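Local coordinates for phosphoglycerate dehydrogenase (Lactobacillus plantarum, PDB 3EVT), which probably catalyses the NAD-dependent oxidation of 3-phosphoglycerate to 3-phosphohydroxypyruvate, the reaction that opens the phosphorylated pathway of serine biosynthesis, at residues P23-K28 and A294-F299; A36-I41 and H48-T53; Y143-I148 and D174-T179. All coordinates share one frame; numbering follows the deposited sequence.

Contact 1. Residues P23-K28 and A294-F299; sequences PDWTFK and ANFAQF
An aromatic cluster of Trp25, Phe27 and Phe296 joins the edge strand 26-29 of the five-stranded parallel sheet, with the loop before it, to helix 284-302. Phe296 is its centre. The rim of its ring runs into the indole of Trp25 in a T-shaped (edge-to-face) pair: CZ of Phe296 sits over the middle of the indole, 3.8 Å from CD2 of Trp25, and CE1 of Phe296 comes down beside it near CE3 and CZ3. The planes stand at 85°, and the centroids of the Phe296 ring and the six-membered ring of Trp25 are 5.1 Å apart. Phe296 has its CG anti to the backbone N (chi1 -180°), which sends the ring straight off the helix toward the strand.

The other flank of the same rim meets Phe27, which comes from the opposite direction. CE2 of Phe296 lies 3.7 Å from CZ of Phe27, near the plane of the Phe27 ring, and the planes are inclined at 74°. The sheet belongs to the smaller lobe of the chain, whose strand order 2-1-3-4-5 is that of the flavodoxin-like substrate-binding domain in D-2-hydroxyacid dehydrogenases; the chain comes back from the NAD-binding domain to supply helix 284-302, so this contact packs a C-terminal helix against an N-terminal strand and its leading loop. Val4 of the neighbouring strand 3-6 touches all three rings of the cluster, and Tyr22 adds a further edge-to-face pair with Phe296.

One turn along the helix, Phe299 reaches the far end of the indole. Its CE2 is 4.1 Å from CH2 of Trp25, which lies near the plane of the Phe299 ring, and the two side chains cross at about a right angle. Phe27 is buried, with Leu15 and Leu18 of helix 12-21 packed against it.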
ATOM      1  N   PRO A  23     -13.127  -4.787  27.505  1.00 48.70           N
ATOM      2  CA  PRO A  23     -14.115  -4.861  28.555  1.00 47.87           C
ATOM      3  C   PRO A  23     -13.506  -4.576  29.895  1.00 47.83           C
ATOM      4  O   PRO A  23     -14.253  -4.290  30.850  1.00 47.71           O
ATOM      5  CB  PRO A  23     -14.647  -6.300  28.457  1.00 47.57           C
ATOM      6  CG  PRO A  23     -13.607  -7.058  27.737  1.00 48.14           C
ATOM      7  CD  PRO A  23     -12.936  -6.065  26.805  1.00 47.94           C
ATOM      8  N   ASP A  24     -12.179  -4.600  30.005  1.00 46.18           N
ATOM      9  CA  ASP A  24     -11.622  -4.189  31.266  1.00 47.06           C
ATOM     10  C   ASP A  24     -11.276  -2.675  31.354  1.00 47.51           C
ATOM     11  O   ASP A  24     -10.732  -2.233  32.364  1.00 46.76           O
ATOM     12  CB  ASP A  24     -10.440  -5.069  31.722  1.00 47.22           C
ATOM     13  CG  ASP A  24      -9.273  -5.043  30.748  1.00 49.51           C
ATOM     14  OD1 ASP A  24      -9.486  -4.713  29.565  1.00 50.99           O
ATOM     15  OD2 ASP A  24      -8.138  -5.379  31.158  1.00 51.37           O
ATOM     16  N   TRP A  25     -11.601  -1.889  30.325  1.00 47.29           N
ATOM     17  CA  TRP A  25     -11.321  -0.470  30.358  1.00 47.10           C
ATOM     18  C   TRP A  25     -12.626   0.309  30.559  1.00 48.29           C
ATOM     19  O   TRP A  25     -13.661  -0.114  30.104  1.00 49.48           O
ATOM     20  CB  TRP A  25     -10.635  -0.052  29.063  1.00 46.45           C
ATOM     21  CG  TRP A  25      -9.145  -0.243  29.076  1.00 44.71           C
ATOM     22  CD1 TRP A  25      -8.466  -1.412  28.867  1.00 43.93           C
ATOM     23  CD2 TRP A  25      -8.132   0.770  29.303  1.00 43.56           C
ATOM     24  NE1 TRP A  25      -7.108  -1.190  28.964  1.00 44.61           N
ATOM     25  CE2 TRP A  25      -6.880   0.127  29.255  1.00 41.99           C
ATOM     26  CE3 TRP A  25      -8.173   2.145  29.544  1.00 43.00           C
ATOM     27  CZ2 TRP A  25      -5.682   0.813  29.408  1.00 41.88           C
ATOM     28  CZ3 TRP A  25      -6.974   2.834  29.711  1.00 42.38           C
ATOM     29  CH2 TRP A  25      -5.751   2.169  29.651  1.00 43.00           C
ATOM     30  N   THR A  26     -12.575   1.443  31.253  1.00 49.56           N
ATOM     31  CA  THR A  26     -13.691   2.368  31.317  1.00 50.84           C
ATOM     32  C   THR A  26     -13.438   3.563  30.398  1.00 51.47           C
ATOM     33  O   THR A  26     -12.421   4.271  30.537  1.00 50.99           O
ATOM     34  CB  THR A  26     -13.875   2.956  32.741  1.00 51.12           C
ATOM     35  OG1 THR A  26     -13.842   1.904  33.697  1.00 55.17           O
ATOM     36  CG2 THR A  26     -15.210   3.622  32.847  1.00 51.55           C
ATOM     37  N   PHE A  27     -14.377   3.796  29.486  1.00 51.96           N
ATOM     38  CA  PHE A  27     -14.348   4.957  28.611  1.00 53.14           C
ATOM     39  C   PHE A  27     -15.266   6.043  29.186  1.00 54.22           C
ATOM     40  O   PHE A  27     -16.464   6.062  28.960  1.00 52.60           O
ATOM     41  CB  PHE A  27     -14.659   4.503  27.175  1.00 52.70           C
ATOM     42  CG  PHE A  27     -13.696   3.465  26.697  1.00 51.43           C
ATOM     43  CD1 PHE A  27     -12.491   3.861  26.097  1.00 51.15           C
ATOM     44  CD2 PHE A  27     -13.906   2.106  26.984  1.00 50.39           C
ATOM     45  CE1 PHE A  27     -11.538   2.929  25.713  1.00 51.86           C
ATOM     46  CE2 PHE A  27     -12.961   1.154  26.600  1.00 52.69           C
ATOM     47  CZ  PHE A  27     -11.769   1.561  25.950  1.00 51.09           C
ATOM     48  N   LYS A  28     -14.689   6.937  29.979  1.00 56.32           N
ATOM     49  CA  LYS A  28     -15.536   7.877  30.722  1.00 59.32           C
ATOM     50  C   LYS A  28     -15.763   9.268  30.086  1.00 60.47           C
ATOM     51  O   LYS A  28     -14.845  10.089  29.984  1.00 60.23           O
ATOM     52  CB  LYS A  28     -15.037   8.050  32.166  1.00 59.42           C
ATOM     53  CG  LYS A  28     -16.140   8.633  33.078  1.00 62.53           C
ATOM     54  CD  LYS A  28     -15.901   8.405  34.578  1.00 65.20           C
ATOM     55  CE  LYS A  28     -17.251   8.360  35.336  1.00 69.57           C
ATOM     56  NZ  LYS A  28     -17.257   9.169  36.606  1.00 68.77           N
ATOM     57  N   ALA A 294      -6.511   3.178  16.593  1.00 40.64           N
ATOM     58  CA  ALA A 294      -5.205   2.525  16.262  1.00 40.69           C
ATOM     59  C   ALA A 294      -4.117   2.822  17.271  1.00 41.24           C
ATOM     60  O   ALA A 294      -3.430   1.898  17.718  1.00 42.39           O
ATOM     61  CB  ALA A 294      -4.738   2.911  14.850  1.00 41.79           C
ATOM     62  N   ASN A 295      -3.946   4.086  17.658  1.00 41.13           N
ATOM     63  CA  ASN A 295      -2.962   4.419  18.691  1.00 41.56           C
ATOM     64  C   ASN A 295      -3.265   3.780  20.062  1.00 42.94           C
ATOM     65  O   ASN A 295      -2.342   3.368  20.786  1.00 44.53           O
ATOM     66  CB  ASN A 295      -2.804   5.917  18.851  1.00 41.64           C
ATOM     67  CG  ASN A 295      -1.888   6.537  17.781  1.00 41.33           C
ATOM     68  OD1 ASN A 295      -0.953   5.888  17.308  1.00 42.73           O
ATOM     69  ND2 ASN A 295      -2.134   7.792  17.435  1.00 33.79           N
ATOM     70  N   PHE A 296      -4.543   3.690  20.409  1.00 42.44           N
ATOM     71  CA  PHE A 296      -4.938   3.042  21.643  1.00 43.28           C
ATOM     72  C   PHE A 296      -4.720   1.508  21.603  1.00 44.41           C
ATOM     73  O   PHE A 296      -4.265   0.939  22.575  1.00 45.25           O
ATOM     74  CB  PHE A 296      -6.392   3.405  21.983  1.00 42.49           C
ATOM     75  CG  PHE A 296      -6.925   2.785  23.281  1.00 42.63           C
ATOM     76  CD1 PHE A 296      -6.543   3.263  24.516  1.00 39.22           C
ATOM     77  CD2 PHE A 296      -7.874   1.772  23.230  1.00 41.45           C
ATOM     78  CE1 PHE A 296      -7.050   2.699  25.711  1.00 41.96           C
ATOM     79  CE2 PHE A 296      -8.378   1.201  24.398  1.00 44.74           C
ATOM     80  CZ  PHE A 296      -7.980   1.669  25.645  1.00 41.94           C
ATOM     81  N   ALA A 297      -5.022   0.839  20.494  1.00 44.75           N
ATOM     82  CA  ALA A 297      -4.783  -0.598  20.406  1.00 46.24           C
ATOM     83  C   ALA A 297      -3.312  -0.962  20.631  1.00 47.72           C
ATOM     84  O   ALA A 297      -2.992  -1.936  21.320  1.00 47.71           O
ATOM     85  CB  ALA A 297      -5.332  -1.184  19.067  1.00 45.40           C
ATOM     86  N   GLN A 298      -2.428  -0.117  20.106  1.00 49.41           N
ATOM     87  CA  GLN A 298      -1.004  -0.323  20.147  1.00 50.92           C
ATOM     88  C   GLN A 298      -0.499   0.050  21.531  1.00 51.60           C
ATOM     89  O   GLN A 298       0.296  -0.686  22.119  1.00 52.10           O
ATOM     90  CB  GLN A 298      -0.360   0.538  19.079  1.00 50.65           C
ATOM     91  CG  GLN A 298       1.128   0.416  18.928  1.00 54.36           C
ATOM     92  CD  GLN A 298       1.589  -1.011  18.755  1.00 58.16           C
ATOM     93  OE1 GLN A 298       0.867  -1.883  18.252  1.00 59.36           O
ATOM     94  NE2 GLN A 298       2.798  -1.272  19.212  1.00 61.20           N
ATOM     95  N   PHE A 299      -0.973   1.181  22.048  1.00 51.20           N
ATOM     96  CA  PHE A 299      -0.735   1.565  23.437  1.00 51.32           C
ATOM     97  C   PHE A 299      -1.096   0.444  24.449  1.00 52.59           C
ATOM     98  O   PHE A 299      -0.374   0.180  25.418  1.00 51.76           O
ATOM     99  CB  PHE A 299      -1.536   2.828  23.801  1.00 50.88           C
ATOM    100  CG  PHE A 299      -1.477   3.137  25.253  1.00 49.15           C
ATOM    101  CD1 PHE A 299      -0.351   3.753  25.789  1.00 47.97           C
ATOM    102  CD2 PHE A 299      -2.493   2.741  26.091  1.00 46.84           C
ATOM    103  CE1 PHE A 299      -0.260   3.995  27.140  1.00 45.88           C
ATOM    104  CE2 PHE A 299      -2.434   2.987  27.470  1.00 48.99           C
ATOM    105  CZ  PHE A 299      -1.302   3.604  28.001  1.00 48.58           C
TER

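Contact 2. Residues A36-I41 and H48-T53; sequences ADYDQI and HPLLKT
A small surface contact, made by one tyrosine ring against two aliphatic groups, ties the loop before strand 41-45 to the helix that follows that strand. Tyr38 supplies the whole of the loop's side. Its outer end lies against Leu50, whose CD2 methyl is 3.4 Å from OH and 3.6 Å from CZ of Tyr38; the two side chains cross at about a right angle. Leu50 offers just this one branch to the ring.

Thr53, a turn further on, takes the neighbouring part of the same ring. Its CG2 methyl approaches CE2 of Tyr38 at 3.6 Å and CD2 less closely, meeting the ring obliquely. The torsion of Thr53 (chi1 -45°) sets CG2 anti to the backbone N, and it is this methyl that faces the tyrosine. The two methyls lie against the ring and its hydroxyl oxygen by van der Waals packing.

The turn leading into the helix has a bond of its own. His48 turns its imidazole back so that ND1 accepts from Leu50 N at 3.0 Å, a capping bond that is almost straight (174°) and lies close to the ring plane. It ties down the backbone of the residue whose methyl meets Tyr38.

On the loop, Asp39 forms a salt bridge with Arg57 and a hydrogen bond with Thr59, joining the residue after Tyr38 to the chain just past helix 50-56. Val33 also touches Leu50, while Ile41 runs on into strand 41-45 and packs on Leu3 and Leu5 of the adjacent strand 3-6.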
ATOM      1  N   ALA A  36     -12.449  11.647  42.106  1.00 70.87           N
ATOM      2  CA  ALA A  36     -12.105  10.301  42.526  1.00 70.14           C
ATOM      3  C   ALA A  36     -11.513   9.549  41.329  1.00 69.69           C
ATOM      4  O   ALA A  36     -10.624   8.709  41.485  1.00 69.25           O
ATOM      5  CB  ALA A  36     -13.319   9.590  43.041  1.00 70.08           C
ATOM      6  N   ASP A  37     -12.007   9.875  40.136  1.00 69.17           N
ATOM      7  CA  ASP A  37     -11.470   9.299  38.892  1.00 68.77           C
ATOM      8  C   ASP A  37     -10.032   9.732  38.578  1.00 68.17           C
ATOM      9  O   ASP A  37      -9.245   8.944  38.094  1.00 68.49           O
ATOM     10  CB  ASP A  37     -12.396   9.623  37.712  1.00 68.60           C
ATOM     11  CG  ASP A  37     -13.755   8.953  37.847  1.00 68.94           C
ATOM     12  OD1 ASP A  37     -13.792   7.774  38.270  1.00 69.84           O
ATOM     13  OD2 ASP A  37     -14.778   9.599  37.545  1.00 69.31           O
ATOM     14  N   TYR A  38      -9.692  10.980  38.879  1.00 67.15           N
ATOM     15  CA  TYR A  38      -8.468  11.591  38.378  1.00 65.86           C
ATOM     16  C   TYR A  38      -7.249  10.662  38.252  1.00 65.10           C
ATOM     17  O   TYR A  38      -6.601  10.610  37.209  1.00 64.58           O
ATOM     18  CB  TYR A  38      -8.107  12.818  39.219  1.00 66.62           C
ATOM     19  CG  TYR A  38      -9.040  14.009  39.067  1.00 66.88           C
ATOM     20  CD1 TYR A  38     -10.208  13.913  38.333  1.00 68.99           C
ATOM     21  CD2 TYR A  38      -8.760  15.211  39.692  1.00 68.53           C
ATOM     22  CE1 TYR A  38     -11.055  14.990  38.209  1.00 70.34           C
ATOM     23  CE2 TYR A  38      -9.601  16.295  39.586  1.00 69.64           C
ATOM     24  CZ  TYR A  38     -10.746  16.184  38.843  1.00 70.70           C
ATOM     25  OH  TYR A  38     -11.595  17.270  38.718  1.00 72.13           O
ATOM     26  N   ASP A  39      -6.898   9.953  39.312  1.00 63.54           N
ATOM     27  CA  ASP A  39      -5.647   9.199  39.261  1.00 62.70           C
ATOM     28  C   ASP A  39      -5.846   7.850  38.538  1.00 61.01           C
ATOM     29  O   ASP A  39      -4.921   7.070  38.384  1.00 59.34           O
ATOM     30  CB  ASP A  39      -5.046   9.033  40.670  1.00 63.43           C
ATOM     31  CG  ASP A  39      -4.532  10.357  41.247  1.00 66.04           C
ATOM     32  OD1 ASP A  39      -4.682  11.398  40.559  1.00 67.99           O
ATOM     33  OD2 ASP A  39      -3.968  10.361  42.376  1.00 68.14           O
ATOM     34  N   GLN A  40      -7.079   7.622  38.097  1.00 59.49           N
ATOM     35  CA  GLN A  40      -7.471   6.455  37.320  1.00 59.18           C
ATOM     36  C   GLN A  40      -7.232   6.607  35.799  1.00 57.69           C
ATOM     37  O   GLN A  40      -6.995   5.622  35.082  1.00 56.72           O
ATOM     38  CB  GLN A  40      -8.962   6.273  37.498  1.00 59.80           C
ATOM     39  CG  GLN A  40      -9.366   6.058  38.925  1.00 63.86           C
ATOM     40  CD  GLN A  40      -8.719   4.818  39.399  1.00 66.67           C
ATOM     41  OE1 GLN A  40      -9.352   3.741  39.452  1.00 66.16           O
ATOM     42  NE2 GLN A  40      -7.421   4.922  39.676  1.00 62.52           N
ATOM     43  N   ILE A  41      -7.383   7.848  35.330  1.00 55.31           N
ATOM     44  CA  ILE A  41      -7.233   8.235  33.927  1.00 53.08           C
ATOM     45  C   ILE A  41      -5.821   7.958  33.348  1.00 51.37           C
ATOM     46  O   ILE A  41      -4.867   8.649  33.648  1.00 49.12           O
ATOM     47  CB  ILE A  41      -7.642   9.743  33.778  1.00 53.26           C
ATOM     48  CG1 ILE A  41      -9.073   9.910  34.299  1.00 52.04           C
ATOM     49  CG2 ILE A  41      -7.456  10.257  32.351  1.00 51.83           C
ATOM     50  CD1 ILE A  41      -9.557  11.353  34.453  1.00 50.50           C
ATOM     51  N   HIS A  48      -8.444  18.654  27.101  1.00 57.72           N
ATOM     52  CA  HIS A  48      -9.487  19.008  28.047  1.00 59.73           C
ATOM     53  C   HIS A  48      -8.859  19.796  29.194  1.00 61.12           C
ATOM     54  O   HIS A  48      -7.662  19.685  29.446  1.00 61.40           O
ATOM     55  CB  HIS A  48     -10.160  17.753  28.596  1.00 60.02           C
ATOM     56  CG  HIS A  48     -11.429  17.998  29.376  1.00 60.16           C
ATOM     57  ND1 HIS A  48     -11.436  18.309  30.717  1.00 58.00           N
ATOM     58  CD2 HIS A  48     -12.736  17.896  29.012  1.00 61.66           C
ATOM     59  CE1 HIS A  48     -12.686  18.432  31.137  1.00 59.56           C
ATOM     60  NE2 HIS A  48     -13.496  18.175  30.125  1.00 60.37           N
ATOM     61  N   PRO A  49      -9.667  20.638  29.862  1.00 62.31           N
ATOM     62  CA  PRO A  49      -9.202  21.411  31.023  1.00 63.16           C
ATOM     63  C   PRO A  49      -8.618  20.535  32.146  1.00 63.35           C
ATOM     64  O   PRO A  49      -7.691  20.975  32.828  1.00 63.57           O
ATOM     65  CB  PRO A  49     -10.485  22.119  31.499  1.00 63.35           C
ATOM     66  CG  PRO A  49     -11.245  22.363  30.211  1.00 63.22           C
ATOM     67  CD  PRO A  49     -10.972  21.123  29.356  1.00 62.25           C
ATOM     68  N   LEU A  50      -9.152  19.322  32.321  1.00 63.50           N
ATOM     69  CA  LEU A  50      -8.637  18.378  33.320  1.00 63.81           C
ATOM     70  C   LEU A  50      -7.210  17.955  33.079  1.00 63.55           C
ATOM     71  O   LEU A  50      -6.530  17.532  34.012  1.00 64.40           O
ATOM     72  CB  LEU A  50      -9.502  17.138  33.399  1.00 64.60           C
ATOM     73  CG  LEU A  50     -10.764  17.450  34.180  1.00 65.12           C
ATOM     74  CD1 LEU A  50     -11.696  16.278  34.098  1.00 66.49           C
ATOM     75  CD2 LEU A  50     -10.367  17.762  35.622  1.00 67.45           C
ATOM     76  N   LEU A  51      -6.739  18.072  31.842  1.00 62.91           N
ATOM     77  CA  LEU A  51      -5.345  17.750  31.580  1.00 63.03           C
ATOM     78  C   LEU A  51      -4.466  18.472  32.632  1.00 63.02           C
ATOM     79  O   LEU A  51      -3.691  17.852  33.350  1.00 63.28           O
ATOM     80  CB  LEU A  51      -4.947  18.092  30.124  1.00 62.30           C
ATOM     81  CG  LEU A  51      -3.509  17.815  29.621  1.00 62.06           C
ATOM     82  CD1 LEU A  51      -3.042  16.405  30.018  1.00 59.01           C
ATOM     83  CD2 LEU A  51      -3.310  18.084  28.081  1.00 56.28           C
ATOM     84  N   LYS A  52      -4.611  19.781  32.734  1.00 63.78           N
ATOM     85  CA  LYS A  52      -3.917  20.573  33.769  1.00 63.98           C
ATOM     86  C   LYS A  52      -4.108  20.065  35.210  1.00 63.73           C
ATOM     87  O   LYS A  52      -3.129  19.862  35.950  1.00 63.48           O
ATOM     88  CB  LYS A  52      -4.392  22.030  33.704  1.00 64.45           C
ATOM     89  N   THR A  53      -5.363  19.899  35.619  1.00 63.58           N
ATOM     90  CA  THR A  53      -5.652  19.431  36.987  1.00 63.95           C
ATOM     91  C   THR A  53      -4.875  18.137  37.259  1.00 63.63           C
ATOM     92  O   THR A  53      -4.038  18.080  38.171  1.00 64.12           O
ATOM     93  CB  THR A  53      -7.128  19.122  37.182  1.00 63.99           C
ATOM     94  OG1 THR A  53      -7.921  20.169  36.618  1.00 64.61           O
ATOM     95  CG2 THR A  53      -7.433  18.978  38.652  1.00 64.65           C
TER

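Contact 3. Residues Y143-I148 and D174-T179; sequences YGTGQI and DHFHET
Phe176 meets Thr145 through a CH-pi contact, and the second segment reaches it by way of two residues that lean on a helix: Asp174 and His175, whose side chains touch helix 147-158. Phe176 follows and points inward: its CG is anti to the carbonyl carbon (chi1 -76°), and the ring slides beneath the threonine. CG2 of Thr145 stands over one face, 3.9 Å from the ring centroid and 23° off the normal, displaced toward the rim. It comes closest to CZ of Phe176, at 3.6 Å, while CB of Thr145 approaches CE2 at the same 3.6 Å, so the methyl and the branch carbon rest together on the outer end of the ring.

Gly144 O is a looser neighbour, 4.0 Å from CZ of Phe176. Gly144 and Gly146, with Gly149 beyond, fit the GxGxxG pattern of a Rossmann fold, in the turn from strand 139-143 into helix 147-158; Gly146 is the N-cap of that helix. In this family the turn would be expected to run beside the pyrophosphate of NAD. The backbone angles of Gly144 are such that a side chain would collide with the preceding carbonyl. Thr145 turns its OG1 away from the phenyl ring, to a hydrogen bond with Asn167 ND2.

An alanine in place of Phe176 would remove the ring, and the methyl of Thr145 would probably be left without the surface it rests on, with a gap between the glycine-rich turn and Val163 of strand 162-167.

Beyond His177, Glu178 enters the edge strand 178-181. Thr179 brings its CG2 back to 4.5 Å from CG2 of Thr145, a marginal touch, while its OG1 hydrogen-bonds to His171 O.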
ATOM      1  N   TYR A 143       6.099  15.077  -8.887  1.00 44.33           N
ATOM      2  CA  TYR A 143       6.305  16.510  -8.935  1.00 45.78           C
ATOM      3  C   TYR A 143       5.529  17.155  -7.804  1.00 46.27           C
ATOM      4  O   TYR A 143       4.277  17.133  -7.795  1.00 46.47           O
ATOM      5  CB  TYR A 143       5.792  17.078 -10.288  1.00 46.48           C
ATOM      6  CG  TYR A 143       6.665  16.771 -11.507  1.00 45.86           C
ATOM      7  CD1 TYR A 143       7.426  17.788 -12.115  1.00 44.64           C
ATOM      8  CD2 TYR A 143       6.701  15.484 -12.073  1.00 44.76           C
ATOM      9  CE1 TYR A 143       8.195  17.534 -13.234  1.00 39.53           C
ATOM     10  CE2 TYR A 143       7.477  15.210 -13.187  1.00 43.57           C
ATOM     11  CZ  TYR A 143       8.230  16.259 -13.764  1.00 45.41           C
ATOM     12  OH  TYR A 143       9.034  16.021 -14.863  1.00 43.77           O
ATOM     13  N   GLY A 144       6.265  17.730  -6.853  1.00 46.41           N
ATOM     14  CA  GLY A 144       5.645  18.254  -5.651  1.00 47.19           C
ATOM     15  C   GLY A 144       6.061  17.423  -4.464  1.00 48.00           C
ATOM     16  O   GLY A 144       5.590  16.278  -4.294  1.00 49.40           O
ATOM     17  N   THR A 145       6.927  17.968  -3.624  1.00 47.19           N
ATOM     18  CA  THR A 145       7.413  17.225  -2.464  1.00 47.76           C
ATOM     19  C   THR A 145       6.876  17.857  -1.154  1.00 47.41           C
ATOM     20  O   THR A 145       7.479  17.715  -0.072  1.00 47.32           O
ATOM     21  CB  THR A 145       8.968  17.075  -2.475  1.00 48.95           C
ATOM     22  OG1 THR A 145       9.589  18.367  -2.372  1.00 50.29           O
ATOM     23  CG2 THR A 145       9.444  16.404  -3.767  1.00 46.75           C
ATOM     24  N   GLY A 146       5.737  18.543  -1.262  1.00 46.51           N
ATOM     25  CA  GLY A 146       5.010  19.012  -0.074  1.00 46.83           C
ATOM     26  C   GLY A 146       4.408  17.840   0.707  1.00 48.00           C
ATOM     27  O   GLY A 146       4.785  16.670   0.491  1.00 47.61           O
ATOM     28  N   GLN A 147       3.471  18.139   1.606  1.00 48.36           N
ATOM     29  CA  GLN A 147       2.916  17.126   2.499  1.00 49.58           C
ATOM     30  C   GLN A 147       2.308  15.961   1.711  1.00 48.23           C
ATOM     31  O   GLN A 147       2.520  14.794   2.046  1.00 48.56           O
ATOM     32  CB  GLN A 147       1.819  17.763   3.352  1.00 50.80           C
ATOM     33  CG  GLN A 147       1.343  16.940   4.558  1.00 56.96           C
ATOM     34  CD  GLN A 147      -0.125  17.249   4.923  1.00 65.83           C
ATOM     35  OE1 GLN A 147      -0.688  18.264   4.484  1.00 71.23           O
ATOM     36  NE2 GLN A 147      -0.752  16.365   5.693  1.00 67.54           N
ATOM     37  N   ILE A 148       1.537  16.276   0.679  1.00 46.54           N
ATOM     38  CA  ILE A 148       0.941  15.238  -0.187  1.00 46.62           C
ATOM     39  C   ILE A 148       1.988  14.339  -0.868  1.00 45.54           C
ATOM     40  O   ILE A 148       1.929  13.105  -0.744  1.00 45.43           O
ATOM     41  CB  ILE A 148      -0.021  15.856  -1.227  1.00 47.16           C
ATOM     42  CG1 ILE A 148      -1.313  16.332  -0.532  1.00 48.17           C
ATOM     43  CG2 ILE A 148      -0.347  14.862  -2.355  1.00 45.73           C
ATOM     44  CD1 ILE A 148      -2.025  17.389  -1.337  1.00 51.01           C
ATOM     45  N   ASP A 174      11.166  14.305   3.082  1.00 52.29           N
ATOM     46  CA  ASP A 174      10.897  13.079   3.835  1.00 52.88           C
ATOM     47  C   ASP A 174      10.297  11.977   2.963  1.00 51.80           C
ATOM     48  O   ASP A 174       9.370  12.238   2.214  1.00 52.23           O
ATOM     49  CB  ASP A 174       9.907  13.383   4.949  1.00 53.13           C
ATOM     50  CG  ASP A 174      10.567  14.004   6.153  1.00 57.58           C
ATOM     51  OD1 ASP A 174      11.806  14.145   6.097  1.00 62.14           O
ATOM     52  OD2 ASP A 174       9.873  14.330   7.165  1.00 60.36           O
ATOM     53  N   HIS A 175      10.836  10.769   3.085  1.00 50.27           N
ATOM     54  CA  HIS A 175      10.384   9.560   2.389  1.00 49.24           C
ATOM     55  C   HIS A 175      10.746   9.388   0.931  1.00 49.46           C
ATOM     56  O   HIS A 175      10.627   8.287   0.394  1.00 49.14           O
ATOM     57  CB  HIS A 175       8.894   9.348   2.562  1.00 49.12           C
ATOM     58  CG  HIS A 175       8.447   9.441   3.985  1.00 47.28           C
ATOM     59  ND1 HIS A 175       8.761   8.483   4.920  1.00 45.71           N
ATOM     60  CD2 HIS A 175       7.725  10.387   4.634  1.00 46.43           C
ATOM     61  CE1 HIS A 175       8.245   8.828   6.085  1.00 47.84           C
ATOM     62  NE2 HIS A 175       7.613   9.979   5.939  1.00 46.68           N
ATOM     63  N   PHE A 176      11.154  10.464   0.267  1.00 48.46           N
ATOM     64  CA  PHE A 176      11.621  10.334  -1.092  1.00 47.94           C
ATOM     65  C   PHE A 176      13.008   9.734  -1.089  1.00 48.15           C
ATOM     66  O   PHE A 176      13.828  10.183  -0.357  1.00 48.54           O
ATOM     67  CB  PHE A 176      11.687  11.706  -1.744  1.00 47.32           C
ATOM     68  CG  PHE A 176      10.359  12.247  -2.135  1.00 45.52           C
ATOM     69  CD1 PHE A 176       9.827  11.967  -3.362  1.00 46.32           C
ATOM     70  CD2 PHE A 176       9.649  13.052  -1.278  1.00 44.31           C
ATOM     71  CE1 PHE A 176       8.609  12.484  -3.727  1.00 45.58           C
ATOM     72  CE2 PHE A 176       8.442  13.570  -1.638  1.00 40.69           C
ATOM     73  CZ  PHE A 176       7.914  13.314  -2.838  1.00 42.02           C
ATOM     74  N   HIS A 177      13.292   8.738  -1.915  1.00 48.95           N
ATOM     75  CA  HIS A 177      14.666   8.254  -1.989  1.00 49.94           C
ATOM     76  C   HIS A 177      15.634   9.264  -2.626  1.00 51.00           C
ATOM     77  O   HIS A 177      16.827   9.231  -2.337  1.00 50.21           O
ATOM     78  CB  HIS A 177      14.761   7.001  -2.827  1.00 48.94           C
ATOM     79  CG  HIS A 177      13.834   5.920  -2.400  1.00 51.34           C
ATOM     80  ND1 HIS A 177      14.174   4.986  -1.447  1.00 53.58           N
ATOM     81  CD2 HIS A 177      12.578   5.616  -2.797  1.00 49.98           C
ATOM     82  CE1 HIS A 177      13.164   4.152  -1.276  1.00 54.49           C
ATOM     83  NE2 HIS A 177      12.190   4.507  -2.093  1.00 53.44           N
ATOM     84  N   GLU A 178      15.154  10.056  -3.584  1.00 51.25           N
ATOM     85  CA  GLU A 178      15.975  11.073  -4.193  1.00 52.89           C
ATOM     86  C   GLU A 178      15.048  12.182  -4.558  1.00 53.25           C
ATOM     87  O   GLU A 178      13.901  11.906  -4.855  1.00 53.47           O
ATOM     88  CB  GLU A 178      16.584  10.609  -5.527  1.00 52.52           C
ATOM     89  CG  GLU A 178      17.151   9.214  -5.571  1.00 57.28           C
ATOM     90  CD  GLU A 178      17.587   8.816  -6.999  1.00 61.86           C
ATOM     91  OE1 GLU A 178      18.057   9.703  -7.749  1.00 61.90           O
ATOM     92  OE2 GLU A 178      17.436   7.629  -7.382  1.00 62.01           O
ATOM     93  N   THR A 179      15.561  13.417  -4.606  1.00 53.72           N
ATOM     94  CA  THR A 179      14.797  14.546  -5.136  1.00 54.77           C
ATOM     95  C   THR A 179      15.611  15.260  -6.221  1.00 54.86           C
ATOM     96  O   THR A 179      16.830  15.205  -6.200  1.00 55.40           O
ATOM     97  CB  THR A 179      14.479  15.552  -4.048  1.00 54.02           C
ATOM     98  OG1 THR A 179      15.690  15.911  -3.420  1.00 56.57           O
ATOM     99  CG2 THR A 179      13.609  14.933  -2.993  1.00 53.66           C
TER

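Contacts 1 and 2 belong to the same lobe, their centres about 17 Å apart, and they are joined directly: Lys28 NZ of contact 1 forms a 2.7 Å salt bridge with Asp37 OD2 of contact 2. Contact 3 lies in the NAD-binding domain, its centre about 34 Å from that of contact 1 and 41 Å from that of contact 2, with nearest atoms about 15 and 23 Å away. Along the chain, contact 1 encloses both of the others, because helix 284-302, near the end of the chain, returns to the first lobe. Contact 3, at the glycine-rich turn, is the one probably nearest the cofactor.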